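Side-chain contacts in Lin2111 protein (Listeria innocua, PDB 3EDP), which is of unknown function but probably binds DNA as a transcription regulator of the GntR family, with a winged-helix domain joined to a UTRA domain: residues Thr78-Asn81 with Ile82-Met85; Lys19-Asn23 with Arg24-Lys28; Ala226-Thr229 with Lys230-Val233; Asn188-Ile191 with Lys192-Leu196; Gly110-Tyr113 with Ala114-Gly118. All coordinates share one frame; numbering follows the deposited sequence.

Interaction 1: Thr78-Asn81 with Ile82-Met85; sequences TAQN and ILEM
I82 N reaches back to T78 O at 3.0 Å in the first turn of the helix 79-86, which T78 opens as N-cap. Backbone bonds come first: L83 N to A79 O, E84 N to Q80 O and M85 N to N81 O repeat the step of four residues. The cap is a side-chain bond. The first torsion of T78 (chi1 61°) turns OG1 toward the first turn of the helix, where it accepts from N81 N at 3.2 Å, nearly straight at 167°. N81 turns its own amide backward instead, its ND2 bonded to K76 O ahead of the helix.

Side-chain packing is sparse on this surface helix. I82 lays CG1 against the carbonyl oxygen T78 O, while selenomethionine M85 goes inward to F158 and to I101 and F104 of strand 99-108. On the outer side Q80 and E84 meet loosely, amide and carboxylate planes 82° apart, and Q80 OE1 stands 4.0 Å from E84 CG.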
loop_
_atom_site.group_PDB
_atom_site.type_symbol
_atom_site.label_atom_id
_atom_site.label_comp_id
_atom_site.label_asym_id
_atom_site.label_seq_id
_atom_site.Cartn_x
_atom_site.Cartn_y
_atom_site.Cartn_z
ATOM N N THR A 78 -20.263 -10.281 -17.350
ATOM C CA THR A 78 -21.605 -9.901 -17.774
ATOM C C THR A 78 -21.890 -8.501 -17.263
ATOM O O THR A 78 -21.110 -7.943 -16.491
ATOM C CB THR A 78 -22.667 -10.846 -17.204
ATOM O OG1 THR A 78 -22.635 -10.792 -15.773
ATOM C CG2 THR A 78 -22.419 -12.283 -17.673
ATOM N N ALA A 79 -23.009 -7.934 -17.690
ATOM C CA ALA A 79 -23.387 -6.599 -17.258
ATOM C C ALA A 79 -23.580 -6.598 -15.753
ATOM O O ALA A 79 -23.215 -5.641 -15.065
ATOM C CB ALA A 79 -24.661 -6.154 -17.962
ATOM N N GLN A 80 -24.142 -7.686 -15.241
ATOM C CA GLN A 80 -24.416 -7.791 -13.813
ATOM C C GLN A 80 -23.127 -7.846 -12.992
ATOM O O GLN A 80 -22.995 -7.161 -11.976
ATOM C CB GLN A 80 -25.284 -9.018 -13.513
ATOM C CG GLN A 80 -25.754 -9.080 -12.072
ATOM C CD GLN A 80 -26.422 -7.791 -11.626
ATOM O OE1 GLN A 80 -26.098 -7.240 -10.570
ATOM N NE2 GLN A 80 -27.353 -7.295 -12.437
ATOM N N ASN A 81 -22.188 -8.678 -13.425
ATOM C CA ASN A 81 -20.930 -8.824 -12.709
ATOM C C ASN A 81 -20.128 -7.528 -12.705
ATOM O O ASN A 81 -19.528 -7.166 -11.693
ATOM C CB ASN A 81 -20.113 -9.996 -13.266
ATOM C CG ASN A 81 -20.639 -11.350 -12.784
ATOM O OD1 ASN A 81 -21.457 -11.421 -11.855
ATOM N ND2 ASN A 81 -20.167 -12.427 -13.407
ATOM N N ILE A 82 -20.139 -6.823 -13.829
ATOM C CA ILE A 82 -19.436 -5.552 -13.920
ATOM C C ILE A 82 -20.025 -4.565 -12.927
ATOM O O ILE A 82 -19.291 -3.901 -12.184
ATOM C CB ILE A 82 -19.463 -4.982 -15.346
ATOM C CG1 ILE A 82 -18.520 -5.786 -16.244
ATOM C CG2 ILE A 82 -19.034 -3.530 -15.344
ATOM C CD1 ILE A 82 -18.815 -5.642 -17.744
ATOM N N LEU A 83 -21.351 -4.495 -12.898
ATOM C CA LEU A 83 -22.059 -3.664 -11.928
ATOM C C LEU A 83 -21.656 -4.030 -10.498
ATOM O O LEU A 83 -21.441 -3.157 -9.665
ATOM C CB LEU A 83 -23.574 -3.822 -12.101
ATOM C CG LEU A 83 -24.450 -2.982 -11.171
ATOM C CD1 LEU A 83 -24.031 -1.516 -11.202
ATOM C CD2 LEU A 83 -25.921 -3.134 -11.538
ATOM N N GLU A 84 -21.559 -5.328 -10.222
ATOM C CA GLU A 84 -21.158 -5.816 -8.902
ATOM C C GLU A 84 -19.712 -5.454 -8.547
ATOM O O GLU A 84 -19.408 -5.129 -7.397
ATOM C CB GLU A 84 -21.323 -7.336 -8.835
ATOM C CG GLU A 84 -22.725 -7.807 -8.497
ATOM C CD GLU A 84 -22.883 -8.130 -7.026
ATOM O OE1 GLU A 84 -22.154 -7.531 -6.204
ATOM O OE2 GLU A 84 -23.727 -8.988 -6.694
HETATM N N MSE A 85 -18.823 -5.522 -9.532
HETATM C CA MSE A 85 -17.396 -5.350 -9.268
HETATM C C MSE A 85 -16.954 -3.891 -9.190
HETATM O O MSE A 85 -16.000 -3.557 -8.485
HETATM C CB MSE A 85 -16.573 -6.079 -10.333
HETATM C CG MSE A 85 -16.731 -7.589 -10.293
HETATM SE SE MSE A 85 -16.193 -8.444 -11.969
HETATM C CE MSE A 85 -14.285 -8.642 -11.649
#

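Interaction 2: Lys19-Asn23 with Arg24-Lys28; sequences KDSIN and RDEYK
R24 sets CG beside its own backbone N (chi1 -55°) and then bends at chi3, -71°, which folds the guanidinium back over the last helical turn. E26 takes a similar first torsion but runs extended beyond CG, bringing its carboxylate to the guanidinium edge. There R24 grips it side-on with two nitrogens, both on one oxygen: NE lies 2.7 Å and NH1 2.9 Å from E26 OE2, which sits almost in the guanidinium plane. One face of that flat group rests on D20 O, 3.7 Å from the plane and over its centre, and D20 CB packs 3.6 Å from R24 NH2.

Beneath this salt bridge the helix 10-23 ends in a Schellman motif. D25, with positive phi, is the C-prime residue; E26 N returns to S21 O at 3.0 Å, and D25 N meets I22 O at 3.1 Å from above the carbonyl plane. S21 is the buried centre: its CB packs 3.5 Å from Y27 CE2, and a water bridges S21 OG and Y27 OH.

I22 CG1 comes to the edge of the Y27 ring, and both side chains lie on V73 of strand 70-73. The Y27 ring also touches M33 and P34, tying the end of the first helix to the hairpin strand and the following loop of the GntR-type winged-helix domain.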
loop_
_atom_site.group_PDB
_atom_site.type_symbol
_atom_site.label_atom_id
_atom_site.label_comp_id
_atom_site.label_asym_id
_atom_site.label_seq_id
_atom_site.Cartn_x
_atom_site.Cartn_y
_atom_site.Cartn_z
ATOM N N LYS A 19 -22.048 -26.368 -21.350
ATOM C CA LYS A 19 -22.141 -24.942 -21.634
ATOM C C LYS A 19 -23.481 -24.393 -21.133
ATOM O O LYS A 19 -23.538 -23.312 -20.550
ATOM C CB LYS A 19 -21.994 -24.707 -23.136
ATOM C CG LYS A 19 -21.389 -23.370 -23.517
ATOM C CD LYS A 19 -21.181 -23.285 -25.022
ATOM C CE LYS A 19 -20.536 -24.554 -25.562
ATOM N NZ LYS A 19 -20.564 -24.604 -27.054
ATOM N N ASP A 20 -24.555 -25.147 -21.359
ATOM C CA ASP A 20 -25.878 -24.759 -20.874
ATOM C C ASP A 20 -25.876 -24.590 -19.360
ATOM O O ASP A 20 -26.385 -23.598 -18.837
ATOM C CB ASP A 20 -26.934 -25.796 -21.268
ATOM C CG ASP A 20 -27.162 -25.858 -22.766
ATOM O OD1 ASP A 20 -26.716 -24.932 -23.478
ATOM O OD2 ASP A 20 -27.786 -26.838 -23.233
ATOM N N SER A 21 -25.308 -25.569 -18.665
ATOM C CA SER A 21 -25.221 -25.524 -17.212
ATOM C C SER A 21 -24.445 -24.299 -16.748
ATOM O O SER A 21 -24.811 -23.654 -15.765
ATOM C CB SER A 21 -24.566 -26.794 -16.674
ATOM O OG SER A 21 -25.353 -27.931 -16.988
ATOM N N ILE A 22 -23.369 -23.985 -17.460
ATOM C CA ILE A 22 -22.568 -22.811 -17.146
ATOM C C ILE A 22 -23.387 -21.539 -17.340
ATOM O O ILE A 22 -23.328 -20.624 -16.522
ATOM C CB ILE A 22 -21.286 -22.755 -18.002
ATOM C CG1 ILE A 22 -20.342 -23.890 -17.598
ATOM C CG2 ILE A 22 -20.592 -21.401 -17.849
ATOM C CD1 ILE A 22 -19.042 -23.915 -18.352
ATOM N N ASN A 23 -24.166 -21.497 -18.416
ATOM C CA ASN A 23 -24.986 -20.330 -18.722
ATOM C C ASN A 23 -26.074 -20.067 -17.684
ATOM O O ASN A 23 -26.488 -18.923 -17.491
ATOM C CB ASN A 23 -25.613 -20.458 -20.111
ATOM C CG ASN A 23 -24.591 -20.332 -21.224
ATOM O OD1 ASN A 23 -23.476 -19.857 -21.008
ATOM N ND2 ASN A 23 -24.968 -20.754 -22.426
ATOM N N ARG A 24 -26.529 -21.124 -17.016
ATOM C CA ARG A 24 -27.579 -20.999 -16.007
ATOM C C ARG A 24 -26.997 -20.959 -14.596
ATOM O O ARG A 24 -27.721 -21.094 -13.608
ATOM C CB ARG A 24 -28.586 -22.145 -16.132
ATOM C CG ARG A 24 -29.188 -22.287 -17.518
ATOM C CD ARG A 24 -30.245 -23.376 -17.544
ATOM N NE ARG A 24 -29.663 -24.709 -17.427
ATOM C CZ ARG A 24 -29.591 -25.587 -18.425
ATOM N NH1 ARG A 24 -29.041 -26.779 -18.224
ATOM N NH2 ARG A 24 -30.075 -25.275 -19.621
ATOM N N ASP A 25 -25.682 -20.784 -14.515
ATOM C CA ASP A 25 -24.986 -20.654 -13.238
ATOM C C ASP A 25 -25.107 -21.867 -12.316
ATOM O O ASP A 25 -24.920 -21.743 -11.104
ATOM C CB ASP A 25 -25.439 -19.387 -12.506
ATOM C CG ASP A 25 -24.698 -18.150 -12.976
ATOM O OD1 ASP A 25 -23.460 -18.097 -12.807
ATOM O OD2 ASP A 25 -25.355 -17.228 -13.506
ATOM N N GLU A 26 -25.417 -23.033 -12.877
ATOM C CA GLU A 26 -25.379 -24.269 -12.102
ATOM C C GLU A 26 -23.933 -24.511 -11.679
ATOM O O GLU A 26 -23.660 -24.992 -10.578
ATOM C CB GLU A 26 -25.889 -25.450 -12.923
ATOM C CG GLU A 26 -27.205 -25.200 -13.634
ATOM C CD GLU A 26 -27.614 -26.368 -14.519
ATOM O OE1 GLU A 26 -27.257 -27.521 -14.190
ATOM O OE2 GLU A 26 -28.287 -26.133 -15.544
ATOM N N TYR A 27 -23.014 -24.177 -12.580
ATOM C CA TYR A 27 -21.591 -24.148 -12.273
ATOM C C TYR A 27 -21.108 -22.708 -12.426
ATOM O O TYR A 27 -21.521 -22.010 -13.356
ATOM C CB TYR A 27 -20.792 -25.029 -13.238
ATOM C CG TYR A 27 -21.376 -26.393 -13.551
ATOM C CD1 TYR A 27 -22.006 -27.157 -12.570
ATOM C CD2 TYR A 27 -21.256 -26.936 -14.827
ATOM C CE1 TYR A 27 -22.524 -28.412 -12.864
ATOM C CE2 TYR A 27 -21.766 -28.185 -15.128
ATOM C CZ TYR A 27 -22.396 -28.917 -14.146
ATOM O OH TYR A 27 -22.895 -30.158 -14.455
ATOM N N LYS A 28 -20.232 -22.261 -11.531
ATOM C CA LYS A 28 -19.674 -20.914 -11.648
ATOM C C LYS A 28 -18.405 -20.689 -10.826
ATOM O O LYS A 28 -18.067 -21.480 -9.943
ATOM C CB LYS A 28 -20.724 -19.853 -11.300
ATOM C CG LYS A 28 -21.220 -19.901 -9.867
ATOM C CD LYS A 28 -22.012 -18.646 -9.523
ATOM C CE LYS A 28 -21.155 -17.390 -9.660
ATOM N NZ LYS A 28 -21.879 -16.161 -9.225
HETATM O O HOH W 1 -23.658 -30.196 -16.882
#

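Interaction 3: Ala226-Thr229 with Lys230-Val233; sequences AEST and KYVV
Y231 OH donates to A226 O at 2.7 Å, closing the turn that leads from strand 215-225 into strand 231-235. The donor is tilted 18° from the carbonyl plane. S228 serves two roles here. Its OG, anti to its own backbone N at chi1 172°, accepts from K230 N at 2.9 Å, while its CB sits over one face of the Y231 ring in a CH-pi contact, 3.5 Å from the ring centroid and displaced toward the rim.

A water takes the backbone groups that do not meet directly: it accepts from S228 N at 2.9 Å and donates to Y231 O at 2.8 Å. Farther out, K230 bends at chi2 to run alongside T229, and its NZ donates to T229 OG1 at 2.7 Å. T229 O is taken by N236 ND2 of the second subunit.

That subunit also adds an antiparallel ladder to Y231 and V232, carrying the sheet across the interface. Y231 therefore combines a polar tip tied to its own turn with a ring that packs on S228 CB and also meets F235 of the second subunit: the turn is held by its own hydroxyl, amide and water bonds, and the same tyrosine takes part in the subunit interface.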
loop_
_atom_site.group_PDB
_atom_site.type_symbol
_atom_site.label_atom_id
_atom_site.label_comp_id
_atom_site.label_asym_id
_atom_site.label_seq_id
_atom_site.Cartn_x
_atom_site.Cartn_y
_atom_site.Cartn_z
ATOM N N ALA A 226 4.675 8.642 -17.528
ATOM C CA ALA A 226 5.722 9.363 -16.802
ATOM C C ALA A 226 6.117 10.684 -17.478
ATOM O O ALA A 226 7.006 11.383 -17.008
ATOM C CB ALA A 226 6.951 8.472 -16.607
ATOM N N GLU A 227 5.457 11.030 -18.571
ATOM C CA GLU A 227 5.796 12.269 -19.255
ATOM C C GLU A 227 5.618 13.448 -18.308
ATOM O O GLU A 227 4.693 13.476 -17.498
ATOM C CB GLU A 227 4.946 12.467 -20.510
ATOM C CG GLU A 227 5.294 13.738 -21.278
ATOM C CD GLU A 227 4.301 14.048 -22.384
ATOM O OE1 GLU A 227 4.236 13.275 -23.362
ATOM O OE2 GLU A 227 3.592 15.071 -22.275
ATOM N N SER A 228 6.513 14.422 -18.414
ATOM C CA SER A 228 6.445 15.617 -17.591
ATOM C C SER A 228 6.954 16.808 -18.390
ATOM O O SER A 228 7.709 16.649 -19.357
ATOM C CB SER A 228 7.288 15.432 -16.325
ATOM O OG SER A 228 7.402 16.637 -15.576
ATOM N N THR A 229 6.538 18.001 -17.988
ATOM C CA THR A 229 7.077 19.218 -18.576
ATOM C C THR A 229 8.368 19.623 -17.867
ATOM O O THR A 229 9.013 20.589 -18.259
ATOM C CB THR A 229 6.067 20.377 -18.515
ATOM O OG1 THR A 229 5.624 20.549 -17.167
ATOM C CG2 THR A 229 4.859 20.088 -19.402
ATOM N N LYS A 230 8.750 18.859 -16.844
ATOM C CA LYS A 230 9.899 19.204 -15.997
ATOM C C LYS A 230 11.160 18.406 -16.323
ATOM O O LYS A 230 12.259 18.759 -15.894
ATOM C CB LYS A 230 9.554 19.026 -14.509
ATOM C CG LYS A 230 8.787 20.193 -13.893
ATOM C CD LYS A 230 7.620 20.626 -14.774
ATOM C CE LYS A 230 7.283 22.106 -14.581
ATOM N NZ LYS A 230 6.463 22.679 -15.699
ATOM N N TYR A 231 11.008 17.318 -17.064
ATOM C CA TYR A 231 12.161 16.505 -17.431
ATOM C C TYR A 231 11.845 15.715 -18.688
ATOM O O TYR A 231 10.696 15.649 -19.118
ATOM C CB TYR A 231 12.528 15.546 -16.282
ATOM C CG TYR A 231 11.388 14.642 -15.859
ATOM C CD1 TYR A 231 11.043 13.529 -16.619
ATOM C CD2 TYR A 231 10.643 14.913 -14.712
ATOM C CE1 TYR A 231 9.986 12.702 -16.246
ATOM C CE2 TYR A 231 9.591 14.091 -14.324
ATOM C CZ TYR A 231 9.268 12.986 -15.098
ATOM O OH TYR A 231 8.228 12.165 -14.731
ATOM N N VAL A 232 12.869 15.108 -19.270
ATOM C CA VAL A 232 12.666 14.101 -20.299
ATOM C C VAL A 232 13.466 12.854 -19.933
ATOM O O VAL A 232 14.561 12.948 -19.371
ATOM C CB VAL A 232 13.107 14.619 -21.682
ATOM C CG1 VAL A 232 13.088 13.494 -22.701
ATOM C CG2 VAL A 232 12.207 15.762 -22.127
ATOM N N VAL A 233 12.918 11.687 -20.231
ATOM C CA VAL A 233 13.629 10.434 -20.008
ATOM C C VAL A 233 14.194 9.901 -21.323
ATOM O O VAL A 233 13.449 9.559 -22.238
ATOM C CB VAL A 233 12.719 9.369 -19.359
ATOM C CG1 VAL A 233 13.508 8.100 -19.052
ATOM C CG2 VAL A 233 12.090 9.914 -18.095
HETATM O O HOH W 2 8.797 13.920 -20.185
#

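Interaction 4: Asn188-Ile191 with Lys192-Leu196; sequences NEQI and KNMHL
I191 O takes two weak bonds at once, from H195 N at 3.1 Å and from L196 N at 3.4 Å, as the chain leaves the helix at H195 with positive phi. I191 also meets L196 with its side chain: CD1 lies 3.1 Å from L196 O, a close approach, and its CA offers a CH to the same oxygen. Ahead of this, K192 N points at N188 O over 2.9 Å with a nearly straight N-H (177°), N193 N follows to E189 O, and M194 N bonds Q190 O.

The helix 188-194 belongs to the UTRA domain and packs on its antiparallel sheet. M194, a selenomethionine, runs alongside Q190, with SE 3.8 Å from Q190 CG; both rest on Y223 of strand 215-225, and M194 and N193 also reach L140 of strand 137-146. Q190 OE1 turns back to G187 N.

K192 places CG between its backbone N and carbonyl carbon (chi1 62°) and then extends beside E189, forming a long salt bridge of 3.5 Å between K192 NZ and E189 OE2. The other carboxylate oxygen, E189 OE1, is shared by R142 and K129, both on the sheet.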
loop_
_atom_site.group_PDB
_atom_site.type_symbol
_atom_site.label_atom_id
_atom_site.label_comp_id
_atom_site.label_asym_id
_atom_site.label_seq_id
_atom_site.Cartn_x
_atom_site.Cartn_y
_atom_site.Cartn_z
ATOM N N ASN A 188 3.060 -3.040 -25.470
ATOM C CA ASN A 188 1.765 -3.154 -26.138
ATOM C C ASN A 188 0.588 -2.862 -25.212
ATOM O O ASN A 188 -0.354 -2.160 -25.591
ATOM C CB ASN A 188 1.612 -4.530 -26.789
ATOM C CG ASN A 188 2.773 -4.872 -27.705
ATOM O OD1 ASN A 188 3.871 -5.184 -27.245
ATOM N ND2 ASN A 188 2.534 -4.817 -29.010
ATOM N N GLU A 189 0.654 -3.402 -23.996
ATOM C CA GLU A 189 -0.376 -3.180 -22.986
ATOM C C GLU A 189 -0.624 -1.693 -22.774
ATOM O O GLU A 189 -1.765 -1.225 -22.807
ATOM C CB GLU A 189 0.050 -3.808 -21.661
ATOM C CG GLU A 189 -0.018 -5.320 -21.626
ATOM C CD GLU A 189 -1.334 -5.825 -21.072
ATOM O OE1 GLU A 189 -1.301 -6.715 -20.196
ATOM O OE2 GLU A 189 -2.396 -5.326 -21.503
ATOM N N GLN A 190 0.460 -0.957 -22.551
ATOM C CA GLN A 190 0.387 0.478 -22.309
ATOM C C GLN A 190 -0.055 1.230 -23.565
ATOM O O GLN A 190 -0.845 2.171 -23.491
ATOM C CB GLN A 190 1.734 1.004 -21.801
ATOM C CG GLN A 190 2.163 0.418 -20.454
ATOM C CD GLN A 190 2.699 -1.009 -20.569
ATOM O OE1 GLN A 190 3.289 -1.384 -21.584
ATOM N NE2 GLN A 190 2.499 -1.806 -19.522
ATOM N N ILE A 191 0.452 0.810 -24.719
ATOM C CA ILE A 191 0.035 1.400 -25.983
ATOM C C ILE A 191 -1.483 1.358 -26.100
ATOM O O ILE A 191 -2.141 2.394 -26.202
ATOM C CB ILE A 191 0.637 0.650 -27.188
ATOM C CG1 ILE A 191 2.162 0.685 -27.136
ATOM C CG2 ILE A 191 0.143 1.253 -28.503
ATOM C CD1 ILE A 191 2.721 2.070 -27.038
ATOM N N LYS A 192 -2.035 0.150 -26.066
ATOM C CA LYS A 192 -3.457 -0.044 -26.313
ATOM C C LYS A 192 -4.343 0.534 -25.213
ATOM O O LYS A 192 -5.359 1.167 -25.497
ATOM C CB LYS A 192 -3.770 -1.530 -26.515
ATOM C CG LYS A 192 -3.463 -2.407 -25.312
ATOM C CD LYS A 192 -3.664 -3.885 -25.626
ATOM C CE LYS A 192 -3.332 -4.753 -24.419
ATOM N NZ LYS A 192 -3.369 -6.210 -24.733
ATOM N N ASN A 193 -3.955 0.323 -23.959
ATOM C CA ASN A 193 -4.837 0.642 -22.844
ATOM C C ASN A 193 -4.707 2.055 -22.294
ATOM O O ASN A 193 -5.650 2.583 -21.701
ATOM C CB ASN A 193 -4.662 -0.383 -21.725
ATOM C CG ASN A 193 -5.362 -1.691 -22.029
ATOM O OD1 ASN A 193 -4.732 -2.746 -22.116
ATOM N ND2 ASN A 193 -6.675 -1.627 -22.207
HETATM N N MSE A 194 -3.543 2.666 -22.489
HETATM C CA MSE A 194 -3.273 3.985 -21.920
HETATM C C MSE A 194 -3.059 5.007 -23.019
HETATM O O MSE A 194 -2.808 6.184 -22.751
HETATM C CB MSE A 194 -2.041 3.937 -21.015
HETATM C CG MSE A 194 -2.204 3.025 -19.812
HETATM SE SE MSE A 194 -0.500 2.651 -18.945
HETATM C CE MSE A 194 -0.071 4.447 -18.282
ATOM N N HIS A 195 -3.138 4.536 -24.258
ATOM C CA HIS A 195 -3.028 5.401 -25.422
ATOM C C HIS A 195 -1.704 6.148 -25.425
ATOM O O HIS A 195 -1.657 7.376 -25.479
ATOM C CB HIS A 195 -4.222 6.352 -25.489
ATOM C CG HIS A 195 -5.540 5.643 -25.550
ATOM N ND1 HIS A 195 -6.278 5.343 -24.425
ATOM C CD2 HIS A 195 -6.238 5.148 -26.600
ATOM C CE1 HIS A 195 -7.381 4.710 -24.780
ATOM N NE2 HIS A 195 -7.381 4.578 -26.094
ATOM N N LEU A 196 -0.627 5.375 -25.355
ATOM C CA LEU A 196 0.722 5.907 -25.431
ATOM C C LEU A 196 1.374 5.425 -26.722
ATOM O O LEU A 196 0.855 4.530 -27.392
ATOM C CB LEU A 196 1.537 5.446 -24.216
ATOM C CG LEU A 196 1.075 5.976 -22.854
ATOM C CD1 LEU A 196 2.011 5.518 -21.742
ATOM C CD2 LEU A 196 0.974 7.497 -22.869
#

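Interaction 5: Gly110-Tyr113 with Ala114-Gly118; sequences GKFY and AEIFG
F112 offers one face of its ring to the tip of I116, one turn later in the helix 110-117. The methyl CD1 of I116 stands 3.6 Å above the ring plane, shifted toward the rim, so it rests over the CE2 and CZ side and makes a CH-pi contact 3.9 Å from the centroid. F112 can lean that way because its CG is anti to the backbone N (chi1 180°), which swings the ring along the helix toward the following turn.

The same methyl also comes, more loosely, within 4.4 Å of Y113 CD1, so both aromatic side chains border it. F117 takes the next place: its CD2 comes to 3.3 Å from Y113 O and lies 4.3 Å from Y113 CB. On the small-residue side, A114 CB tucks against G110 O. Under these bumps the backbone ladder runs from A114 N to G110 O through E115 N to K111 O, weakens at I116 N to F112 O (3.4 Å), and tightens again at F117 N to Y113 O (2.9 Å).

Y113 OH holds a glycerol, probably from the crystallisation liquor. The row F112, Y113, I116 and F117 lies on the UTRA sheet, against Y221 and I219 of strand 215-225 and, for Y113 and F117, I144 of strand 137-146.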
loop_
_atom_site.group_PDB
_atom_site.type_symbol
_atom_site.label_atom_id
_atom_site.label_comp_id
_atom_site.label_asym_id
_atom_site.label_seq_id
_atom_site.Cartn_x
_atom_site.Cartn_y
_atom_site.Cartn_z
ATOM N N GLY A 110 2.509 -20.087 -14.045
ATOM C CA GLY A 110 3.732 -20.017 -14.830
ATOM C C GLY A 110 4.948 -19.809 -13.938
ATOM O O GLY A 110 4.809 -19.552 -12.741
ATOM N N LYS A 111 6.137 -19.905 -14.524
ATOM C CA LYS A 111 7.390 -19.811 -13.772
ATOM C C LYS A 111 7.550 -18.528 -12.963
ATOM O O LYS A 111 7.914 -18.570 -11.791
ATOM C CB LYS A 111 8.594 -19.972 -14.706
ATOM C CG LYS A 111 9.218 -21.358 -14.674
ATOM C CD LYS A 111 8.224 -22.427 -15.097
ATOM C CE LYS A 111 8.482 -23.724 -14.355
ATOM N NZ LYS A 111 8.302 -23.530 -12.890
ATOM N N PHE A 112 7.289 -17.392 -13.599
ATOM C CA PHE A 112 7.538 -16.098 -12.981
ATOM C C PHE A 112 6.710 -15.867 -11.719
ATOM O O PHE A 112 7.247 -15.462 -10.692
ATOM C CB PHE A 112 7.312 -14.967 -13.987
ATOM C CG PHE A 112 7.541 -13.602 -13.415
ATOM C CD1 PHE A 112 8.822 -13.169 -13.116
ATOM C CD2 PHE A 112 6.476 -12.752 -13.167
ATOM C CE1 PHE A 112 9.039 -11.911 -12.581
ATOM C CE2 PHE A 112 6.687 -11.493 -12.636
ATOM C CZ PHE A 112 7.970 -11.071 -12.342
ATOM N N TYR A 113 5.408 -16.128 -11.793
ATOM C CA TYR A 113 4.532 -15.939 -10.637
ATOM C C TYR A 113 4.682 -17.052 -9.604
ATOM O O TYR A 113 4.599 -16.798 -8.405
ATOM C CB TYR A 113 3.066 -15.815 -11.062
ATOM C CG TYR A 113 2.767 -14.547 -11.823
ATOM C CD1 TYR A 113 3.204 -13.314 -11.359
ATOM C CD2 TYR A 113 2.034 -14.580 -12.997
ATOM C CE1 TYR A 113 2.933 -12.153 -12.057
ATOM C CE2 TYR A 113 1.757 -13.425 -13.699
ATOM C CZ TYR A 113 2.209 -12.213 -13.226
ATOM O OH TYR A 113 1.926 -11.063 -13.929
ATOM N N ALA A 114 4.888 -18.282 -10.070
ATOM C CA ALA A 114 5.090 -19.415 -9.173
ATOM C C ALA A 114 6.262 -19.147 -8.237
ATOM O O ALA A 114 6.221 -19.488 -7.058
ATOM C CB ALA A 114 5.331 -20.689 -9.964
ATOM N N GLU A 115 7.305 -18.528 -8.776
ATOM C CA GLU A 115 8.497 -18.216 -8.002
ATOM C C GLU A 115 8.233 -17.113 -6.974
ATOM O O GLU A 115 8.730 -17.174 -5.848
ATOM C CB GLU A 115 9.652 -17.838 -8.937
ATOM C CG GLU A 115 10.781 -17.075 -8.269
ATOM C CD GLU A 115 10.551 -15.574 -8.280
ATOM O OE1 GLU A 115 9.993 -15.065 -9.280
ATOM O OE2 GLU A 115 10.931 -14.904 -7.294
ATOM N N ILE A 116 7.446 -16.112 -7.362
ATOM C CA ILE A 116 7.079 -15.037 -6.445
ATOM C C ILE A 116 6.177 -15.516 -5.308
ATOM O O ILE A 116 6.402 -15.180 -4.148
ATOM C CB ILE A 116 6.383 -13.882 -7.179
ATOM C CG1 ILE A 116 7.380 -13.157 -8.084
ATOM C CG2 ILE A 116 5.768 -12.913 -6.173
ATOM C CD1 ILE A 116 6.739 -12.198 -9.067
ATOM N N PHE A 117 5.154 -16.295 -5.640
ATOM C CA PHE A 117 4.219 -16.792 -4.635
ATOM C C PHE A 117 4.778 -18.001 -3.909
ATOM O O PHE A 117 4.242 -18.424 -2.886
ATOM C CB PHE A 117 2.872 -17.157 -5.275
ATOM C CG PHE A 117 2.039 -15.965 -5.654
ATOM C CD1 PHE A 117 1.439 -15.183 -4.677
ATOM C CD2 PHE A 117 1.856 -15.624 -6.984
ATOM C CE1 PHE A 117 0.667 -14.086 -5.022
ATOM C CE2 PHE A 117 1.091 -14.527 -7.335
ATOM C CZ PHE A 117 0.497 -13.755 -6.355
ATOM N N GLY A 118 5.856 -18.561 -4.445
ATOM C CA GLY A 118 6.376 -19.817 -3.940
ATOM C C GLY A 118 5.337 -20.911 -4.089
ATOM O O GLY A 118 5.069 -21.649 -3.144
#

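Along the chain the order is interaction 2, 1, 5, 4 and 3. Interaction 2 ends the first helix of the GntR-type domain, and interaction 1 starts the short helix 79-86 that follows strand 70-73; their centres are about 17 Å apart. Interactions 4 and 5 are helices of the UTRA domain, centres about 25 Å apart, and both pack on strands 137-146 and 215-225 of one antiparallel sheet. Interaction 3, about 18 Å from interaction 4 between centres, follows strand 215-225 and faces the second subunit. Interactions 2 and 3 lie about 50 Å apart, on opposite sides of the chain's centre, so the presumed DNA-binding end and this subunit interface are well separated.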